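Local coordinates for DisA protein (Sorangium cellulosum, PDB 6CCA) that probably transfers methyl groups to a carbon of a polyketide intermediate, building a gem-dimethyl group on the disorazol assembly line, at residues L125-S128 and E129-P133. Numbering follows the deposited sequence.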
ATOM      1  N   LEU A 125       2.821   9.612 -30.733  1.00 33.91           N
ATOM      2  CA  LEU A 125       1.962  10.342 -29.847  1.00 34.86           C
ATOM      3  C   LEU A 125       1.324  11.510 -30.561  1.00 30.90           C
ATOM      4  O   LEU A 125       1.987  12.239 -31.207  1.00 39.89           O
ATOM      5  CB  LEU A 125       2.784  10.857 -28.678  1.00 31.64           C
ATOM      6  CG  LEU A 125       3.643   9.829 -27.987  1.00 33.09           C
ATOM      7  CD1 LEU A 125       4.517  10.432 -26.918  1.00 35.13           C
ATOM      8  CD2 LEU A 125       2.818   8.688 -27.448  1.00 34.44           C
ATOM      9  N   PHE A 126       0.037  11.663 -30.423  1.00 27.41           N
ATOM     10  CA  PHE A 126      -0.681  12.715 -31.081  1.00 31.15           C
ATOM     11  C   PHE A 126      -1.538  13.391 -30.036  1.00 28.04           C
ATOM     12  O   PHE A 126      -2.381  12.735 -29.382  1.00 30.14           O
ATOM     13  CB  PHE A 126      -1.594  12.154 -32.172  1.00 28.70           C
ATOM     14  CG  PHE A 126      -2.242  13.231 -33.009  1.00 32.87           C
ATOM     15  CD1 PHE A 126      -1.472  14.031 -33.829  1.00 33.03           C
ATOM     16  CD2 PHE A 126      -3.605  13.442 -32.958  1.00 29.55           C
ATOM     17  CE1 PHE A 126      -2.084  15.028 -34.601  1.00 30.25           C
ATOM     18  CE2 PHE A 126      -4.203  14.442 -33.685  1.00 32.71           C
ATOM     19  CZ  PHE A 126      -3.454  15.202 -34.537  1.00 30.26           C
ATOM     20  N   THR A 127      -1.395  14.714 -29.905  1.00 27.94           N
ATOM     21  CA  THR A 127      -2.258  15.436 -28.947  1.00 27.68           C
ATOM     22  C   THR A 127      -3.582  15.679 -29.554  1.00 31.84           C
ATOM     23  O   THR A 127      -3.696  16.264 -30.674  1.00 36.39           O
ATOM     24  CB  THR A 127      -1.682  16.808 -28.475  1.00 28.16           C
ATOM     25  OG1 THR A 127      -1.203  17.584 -29.599  1.00 28.98           O
ATOM     26  CG2 THR A 127      -0.521  16.622 -27.653  1.00 27.53           C
ATOM     27  N   SER A 128      -4.595  15.338 -28.795  1.00 26.34           N
ATOM     28  CA  SER A 128      -5.939  15.520 -29.174  1.00 31.24           C
ATOM     29  C   SER A 128      -6.452  16.903 -28.918  1.00 37.84           C
ATOM     30  O   SER A 128      -5.786  17.728 -28.285  1.00 32.18           O
ATOM     31  CB  SER A 128      -6.845  14.573 -28.393  1.00 30.86           C
ATOM     32  OG  SER A 128      -7.291  15.096 -27.121  1.00 31.72           O
ATOM     33  N   GLU A 129      -7.669  17.100 -29.418  1.00 40.78           N
ATOM     34  CA  GLU A 129      -8.485  18.296 -29.223  1.00 46.30           C
ATOM     35  C   GLU A 129      -8.761  18.692 -27.794  1.00 45.47           C
ATOM     36  O   GLU A 129      -9.002  19.867 -27.545  1.00 40.96           O
ATOM     37  CB  GLU A 129      -9.843  18.136 -29.946  1.00 51.00           C
ATOM     38  CG  GLU A 129      -9.721  18.347 -31.446  1.00 56.26           C
ATOM     39  CD  GLU A 129      -9.028  19.672 -31.801  1.00 60.82           C
ATOM     40  OE1 GLU A 129      -9.686  20.736 -31.668  1.00 67.56           O
ATOM     41  OE2 GLU A 129      -7.834  19.663 -32.208  1.00 56.76           O
ATOM     42  N   ARG A 130      -8.699  17.733 -26.876  1.00 41.71           N
ATOM     43  CA  ARG A 130      -8.920  18.008 -25.463  1.00 37.77           C
ATOM     44  C   ARG A 130      -7.729  18.730 -24.838  1.00 30.79           C
ATOM     45  O   ARG A 130      -7.848  19.305 -23.754  1.00 31.44           O
ATOM     46  CB  ARG A 130      -9.202  16.710 -24.704  1.00 43.44           C
ATOM     47  CG  ARG A 130     -10.632  16.582 -24.204  1.00 49.63           C
ATOM     48  CD  ARG A 130     -10.753  15.494 -23.149  1.00 51.83           C
ATOM     49  NE  ARG A 130     -11.102  16.037 -21.841  1.00 53.41           N
ATOM     50  CZ  ARG A 130     -10.735  15.493 -20.684  1.00 51.65           C
ATOM     51  NH1 ARG A 130     -10.004  14.388 -20.672  1.00 42.97           N
ATOM     52  NH2 ARG A 130     -11.099  16.057 -19.540  1.00 55.32           N
ATOM     53  N   VAL A 131      -6.584  18.704 -25.515  1.00 27.88           N
ATOM     54  CA  VAL A 131      -5.396  19.357 -24.987  1.00 29.86           C
ATOM     55  C   VAL A 131      -5.560  20.914 -25.059  1.00 36.33           C
ATOM     56  O   VAL A 131      -5.737  21.467 -26.152  1.00 33.98           O
ATOM     57  CB  VAL A 131      -4.143  18.863 -25.702  1.00 28.09           C
ATOM     58  CG1 VAL A 131      -2.916  19.646 -25.332  1.00 26.64           C
ATOM     59  CG2 VAL A 131      -3.888  17.402 -25.399  1.00 31.04           C
ATOM     60  N   THR A 132      -5.614  21.570 -23.900  1.00 29.30           N
ATOM     61  CA  THR A 132      -5.557  23.042 -23.781  1.00 29.98           C
ATOM     62  C   THR A 132      -4.502  23.408 -22.684  1.00 28.85           C
ATOM     63  O   THR A 132      -3.955  22.487 -22.061  1.00 23.63           O
ATOM     64  CB  THR A 132      -6.914  23.604 -23.386  1.00 31.14           C
ATOM     65  OG1 THR A 132      -7.233  23.201 -22.052  1.00 32.65           O
ATOM     66  CG2 THR A 132      -8.044  23.111 -24.340  1.00 35.60           C
ATOM     67  N   PRO A 133      -4.224  24.709 -22.472  1.00 27.17           N
ATOM     68  CA  PRO A 133      -3.278  25.101 -21.410  1.00 28.32           C
ATOM     69  C   PRO A 133      -3.904  24.811 -20.045  1.00 24.22           C
ATOM     70  O   PRO A 133      -4.977  25.286 -19.724  1.00 24.28           O
ATOM     71  CB  PRO A 133      -3.042  26.623 -21.656  1.00 28.93           C
ATOM     72  CG  PRO A 133      -3.450  26.797 -23.141  1.00 30.40           C
ATOM     73  CD  PRO A 133      -4.691  25.932 -23.184  1.00 32.05           C
TER
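Ser128 turns its hydroxyl forward along the chain and meets the backbone of Arg130. Its OG sits between its own backbone N and carbonyl carbon, with chi1 at 87°. From there OG accepts a hydrogen bond from Arg130 N at 3.0 Å. The N-H points fairly straight at the oxygen, at 151°. Arg130 CB lies 3.5 Å from Ser128 OG, so the base of the arginine packs beside the hydroxyl, while the rest leads away. The hydroxyl also gives a hydrogen bond to Gly116 O, which ties the turn to the residues before strand 118-121. NH1 of Arg130 gives a weak hydrogen bond to Ala115 O.

Residues Ser128 to Val131 form a type I beta turn directly after strand 124-127, the middle strand of a small three-stranded antiparallel sheet. The turn lies in the loop between this strand and helix 135-146. Its closing bond runs from Val131 N to Ser128 O at 3.0 Å. The donor stands well above the carbonyl plane. The OG bond to Arg130 N makes an ST turn; with the closing bond it forms an ST motif, so Ser128 holds two successive amides.

Val131 points back at the strand end. Val131 CB lies 3.3 Å from Ser128 O. Val131 CG2 reaches Thr127 CB at 3.8 Å. The Thr127 and Val131 side chains cross at about a right angle. With chi1 at 47°, Thr127 CG2 lies beside its backbone N, 4.1 Å from Val131 CG2. Thr127 OG1 gives a hydrogen bond to Arg81 O and accepts one from Ser84 N. Tyr117 also touches the Val131 side chain.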